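Local coordinates for prephenate dehydrogenase (Corynebacterium glutamicum ATCC 13032, PDB 3KTD), which probably catalyses the NAD(P)+-dependent oxidative decarboxylation of prephenate in tyrosine biosynthesis, at residues Thr201-Asp213 / Tyr227-Val241. Residues are numbered along the deposited sequence; the frame is centred on the assembly and turned at random.
Sequences THILAETLAIVGD and YRDSTRVAGTDPGLV
Tyr-227 and Leu-208 lie alongside each other, their side chains running in opposite directions. CG of Leu-208 rests 3.7 Å from CE1 of Tyr-227, and the leucine is brought there by having CG anti to its own backbone N (chi1 178°). One methyl of Leu-208, CD2, meets CB of Ser-230 and CG2 of Thr-231. Thr-231 suits this junction because its two branches do different work: the methyl CG2 sits over one face of the tyrosine ring, offset toward the rim, while OG1 bonds back to Tyr-227 O at 2.7 Å. That carbonyl also receives Thr-231 N, from the opposite face of its plane, so two bonds grip the oxygen. At the far end of the ring a water donates to Ala-209 O and accepts from Tyr-227 OH, and Gly-212, without a side chain, leaves the hydroxyl room beside its CA.

Both segments belong to the all-helical dimerization domain: the long helix 187-214 is lined by the end of helix 225-230, a short 3-10 turn and the start of helix 238-247. The single methyl of Ala-205 lets the chains close in, its CA 4.7 Å from CA of Thr-231. Branched Val-233 serves two neighbours at once, CG2 packing on CB of Ala-205 and CB lying 3.4 Å from CD2 of His-202, whose side chain stands roughly perpendicular. Val-233 O lies at the imidazole edge, in plane, and ND1 bonds weakly to Ser-198 O. Glu-206 starts away from the partner segment but bends at chi2 (-69°), giving OE1 van der Waals contact with CB of Ala-234 and OE2 with the methyls of Val-241; such apolar surroundings would tend to raise its pKa. Beyond the tyrosine, Tyr-291 of the second subunit meets its ring edge-to-face, and Arg-290 of that subunit forms a salt bridge with Asp-213.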
# COMPACT_ATOMS: atom_id res chain seq x y z
N THR A 201 5.75 -8.35 0.62
CA THR A 201 4.82 -7.27 0.27
C THR A 201 3.75 -7.84 -0.64
O THR A 201 2.55 -7.66 -0.42
CB THR A 201 5.52 -6.09 -0.42
OG1 THR A 201 6.53 -5.56 0.45
CG2 THR A 201 4.53 -4.96 -0.77
N HIS A 202 4.20 -8.58 -1.66
CA HIS A 202 3.27 -9.23 -2.59
C HIS A 202 2.40 -10.32 -1.95
O HIS A 202 1.22 -10.40 -2.25
CB HIS A 202 4.02 -9.78 -3.81
CG HIS A 202 4.45 -8.72 -4.77
ND1 HIS A 202 5.75 -8.28 -4.87
CD2 HIS A 202 3.73 -7.97 -5.65
CE1 HIS A 202 5.82 -7.33 -5.79
NE2 HIS A 202 4.61 -7.12 -6.27
N ILE A 203 2.97 -11.13 -1.05
CA ILE A 203 2.21 -12.18 -0.38
C ILE A 203 1.08 -11.57 0.47
O ILE A 203 -0.05 -12.03 0.41
CB ILE A 203 3.08 -13.03 0.53
CG1 ILE A 203 4.09 -13.85 -0.27
CG2 ILE A 203 2.22 -13.99 1.33
CD1 ILE A 203 3.49 -15.01 -1.03
N LEU A 204 1.41 -10.54 1.25
CA LEU A 204 0.43 -9.88 2.10
C LEU A 204 -0.66 -9.20 1.27
O LEU A 204 -1.83 -9.19 1.66
CB LEU A 204 1.11 -8.85 3.01
CG LEU A 204 2.14 -9.39 4.01
CD1 LEU A 204 2.79 -8.26 4.77
CD2 LEU A 204 1.53 -10.38 4.98
N ALA A 205 -0.27 -8.64 0.13
CA ALA A 205 -1.22 -8.01 -0.79
C ALA A 205 -2.27 -9.00 -1.32
O ALA A 205 -3.47 -8.69 -1.38
CB ALA A 205 -0.48 -7.37 -1.93
N GLU A 206 -1.83 -10.20 -1.70
CA GLU A 206 -2.76 -11.23 -2.16
C GLU A 206 -3.72 -11.60 -1.01
O GLU A 206 -4.94 -11.67 -1.20
CB GLU A 206 -2.04 -12.51 -2.62
CG GLU A 206 -0.90 -12.37 -3.67
CD GLU A 206 -1.35 -11.95 -5.07
OE1 GLU A 206 -2.47 -11.43 -5.25
OE2 GLU A 206 -0.54 -12.15 -6.00
N THR A 207 -3.13 -11.84 0.16
CA THR A 207 -3.87 -12.27 1.33
C THR A 207 -4.98 -11.30 1.68
O THR A 207 -6.10 -11.71 1.97
CB THR A 207 -2.94 -12.40 2.55
OG1 THR A 207 -1.80 -13.19 2.22
CG2 THR A 207 -3.69 -13.04 3.72
N LEU A 208 -4.67 -10.01 1.64
CA LEU A 208 -5.62 -8.96 1.99
C LEU A 208 -6.76 -8.92 0.99
O LEU A 208 -7.92 -8.74 1.37
CB LEU A 208 -4.92 -7.60 2.05
CG LEU A 208 -5.83 -6.40 2.36
CD1 LEU A 208 -6.48 -6.55 3.73
CD2 LEU A 208 -5.08 -5.07 2.24
N ALA A 209 -6.45 -9.09 -0.29
CA ALA A 209 -7.50 -9.05 -1.31
C ALA A 209 -8.51 -10.17 -1.12
O ALA A 209 -9.72 -9.96 -1.31
CB ALA A 209 -6.91 -9.10 -2.71
N ILE A 210 -8.02 -11.35 -0.73
CA ILE A 210 -8.88 -12.50 -0.51
C ILE A 210 -9.79 -12.28 0.70
O ILE A 210 -11.01 -12.44 0.61
CB ILE A 210 -8.07 -13.79 -0.32
CG1 ILE A 210 -7.35 -14.16 -1.62
CG2 ILE A 210 -8.99 -14.94 0.10
CD1 ILE A 210 -6.34 -15.27 -1.44
N VAL A 211 -9.19 -11.88 1.82
CA VAL A 211 -9.95 -11.62 3.05
C VAL A 211 -11.02 -10.55 2.84
O VAL A 211 -12.12 -10.62 3.41
CB VAL A 211 -9.05 -11.25 4.24
CG1 VAL A 211 -9.89 -10.94 5.49
CG2 VAL A 211 -8.06 -12.38 4.53
N GLY A 212 -10.72 -9.56 2.00
CA GLY A 212 -11.68 -8.52 1.66
C GLY A 212 -12.78 -9.04 0.76
O GLY A 212 -13.97 -8.79 1.00
N ASP A 213 -12.38 -9.77 -0.28
CA ASP A 213 -13.32 -10.39 -1.20
C ASP A 213 -14.25 -11.36 -0.45
O ASP A 213 -15.44 -11.43 -0.76
CB ASP A 213 -12.59 -11.13 -2.32
CG ASP A 213 -13.54 -11.85 -3.26
OD1 ASP A 213 -14.33 -11.18 -3.97
OD2 ASP A 213 -13.50 -13.10 -3.30
N TYR A 227 -7.06 0.34 1.58
CA TYR A 227 -7.25 -0.96 0.93
C TYR A 227 -6.79 -0.97 -0.51
O TYR A 227 -6.15 -1.91 -0.96
CB TYR A 227 -8.71 -1.36 0.98
CG TYR A 227 -8.98 -2.77 0.56
CD1 TYR A 227 -8.75 -3.82 1.43
CD2 TYR A 227 -9.49 -3.06 -0.70
CE1 TYR A 227 -9.03 -5.12 1.06
CE2 TYR A 227 -9.76 -4.35 -1.09
CZ TYR A 227 -9.53 -5.39 -0.21
OH TYR A 227 -9.81 -6.68 -0.59
N ARG A 228 -7.17 0.07 -1.25
CA ARG A 228 -6.71 0.24 -2.62
C ARG A 228 -5.21 0.11 -2.69
O ARG A 228 -4.68 -0.66 -3.49
CB ARG A 228 -7.11 1.61 -3.17
CG ARG A 228 -8.49 1.68 -3.82
CD ARG A 228 -8.70 3.03 -4.51
NE ARG A 228 -9.83 3.00 -5.43
N ASP A 229 -4.52 0.83 -1.81
CA ASP A 229 -3.05 0.85 -1.80
C ASP A 229 -2.42 -0.48 -1.39
O ASP A 229 -1.45 -0.94 -2.01
CB ASP A 229 -2.53 1.96 -0.87
CG ASP A 229 -2.92 3.35 -1.33
OD1 ASP A 229 -3.63 3.47 -2.36
OD2 ASP A 229 -2.53 4.33 -0.66
N SER A 230 -2.95 -1.08 -0.34
CA SER A 230 -2.41 -2.33 0.18
C SER A 230 -2.70 -3.54 -0.68
O SER A 230 -2.04 -4.55 -0.51
CB SER A 230 -2.89 -2.59 1.61
OG SER A 230 -2.27 -1.70 2.52
N THR A 231 -3.68 -3.46 -1.58
CA THR A 231 -3.98 -4.59 -2.48
C THR A 231 -3.59 -4.32 -3.95
O THR A 231 -3.86 -5.16 -4.82
CB THR A 231 -5.47 -4.99 -2.43
OG1 THR A 231 -6.29 -3.88 -2.76
CG2 THR A 231 -5.83 -5.49 -1.04
N ARG A 232 -2.92 -3.20 -4.22
CA ARG A 232 -2.58 -2.80 -5.60
C ARG A 232 -1.70 -3.82 -6.31
O ARG A 232 -2.02 -4.22 -7.42
CB ARG A 232 -1.90 -1.44 -5.64
CG ARG A 232 -1.61 -0.94 -7.07
CD ARG A 232 -0.92 0.45 -7.14
NE ARG A 232 -1.30 1.35 -6.04
CZ ARG A 232 -2.51 1.88 -5.85
NH1 ARG A 232 -3.53 1.59 -6.66
NH2 ARG A 232 -2.71 2.68 -4.81
N VAL A 233 -0.62 -4.23 -5.67
CA VAL A 233 0.31 -5.19 -6.28
C VAL A 233 -0.28 -6.60 -6.45
O VAL A 233 0.36 -7.46 -7.07
CB VAL A 233 1.63 -5.27 -5.51
CG1 VAL A 233 2.27 -3.91 -5.43
CG2 VAL A 233 1.41 -5.84 -4.12
N ALA A 234 -1.47 -6.83 -5.89
CA ALA A 234 -2.21 -8.08 -6.10
C ALA A 234 -2.78 -8.09 -7.51
O ALA A 234 -3.34 -9.10 -7.96
CB ALA A 234 -3.32 -8.21 -5.11
N GLY A 235 -2.67 -6.94 -8.18
CA GLY A 235 -3.05 -6.80 -9.57
C GLY A 235 -1.96 -7.29 -10.50
O GLY A 235 -2.25 -7.63 -11.64
N THR A 236 -0.71 -7.34 -10.04
CA THR A 236 0.36 -7.85 -10.91
C THR A 236 0.06 -9.29 -11.29
O THR A 236 -0.82 -9.95 -10.72
CB THR A 236 1.81 -7.74 -10.33
OG1 THR A 236 1.98 -8.67 -9.26
CG2 THR A 236 2.15 -6.31 -9.88
N ASP A 237 0.79 -9.78 -12.28
CA ASP A 237 0.51 -11.06 -12.89
C ASP A 237 0.83 -12.23 -11.97
O ASP A 237 1.91 -12.28 -11.39
CB ASP A 237 1.29 -11.19 -14.19
CG ASP A 237 0.71 -12.24 -15.10
OD1 ASP A 237 0.85 -13.44 -14.78
OD2 ASP A 237 0.10 -11.84 -16.12
N PRO A 238 -0.11 -13.18 -11.86
CA PRO A 238 0.14 -14.36 -11.05
C PRO A 238 1.44 -15.08 -11.44
O PRO A 238 2.16 -15.55 -10.56
CB PRO A 238 -1.07 -15.25 -11.33
CG PRO A 238 -2.14 -14.31 -11.71
CD PRO A 238 -1.49 -13.14 -12.38
N GLY A 239 1.73 -15.16 -12.74
CA GLY A 239 2.95 -15.82 -13.21
C GLY A 239 4.19 -15.21 -12.59
O GLY A 239 5.10 -15.93 -12.14
N LEU A 240 4.23 -13.88 -12.53
CA LEU A 240 5.37 -13.15 -11.98
C LEU A 240 5.46 -13.25 -10.46
O LEU A 240 6.54 -13.50 -9.92
CB LEU A 240 5.34 -11.68 -12.42
CG LEU A 240 5.32 -11.52 -13.95
CD1 LEU A 240 5.36 -10.04 -14.37
CD2 LEU A 240 6.47 -12.31 -14.58
N VAL A 241 4.32 -13.07 -9.78
CA VAL A 241 4.28 -13.16 -8.32
C VAL A 241 4.81 -14.52 -7.86
O VAL A 241 5.53 -14.61 -6.87
CB VAL A 241 2.85 -12.96 -7.75
CG1 VAL A 241 2.86 -13.04 -6.24
CG2 VAL A 241 2.29 -11.62 -8.20
O HOH W 1 -10.94 -7.82 -3.07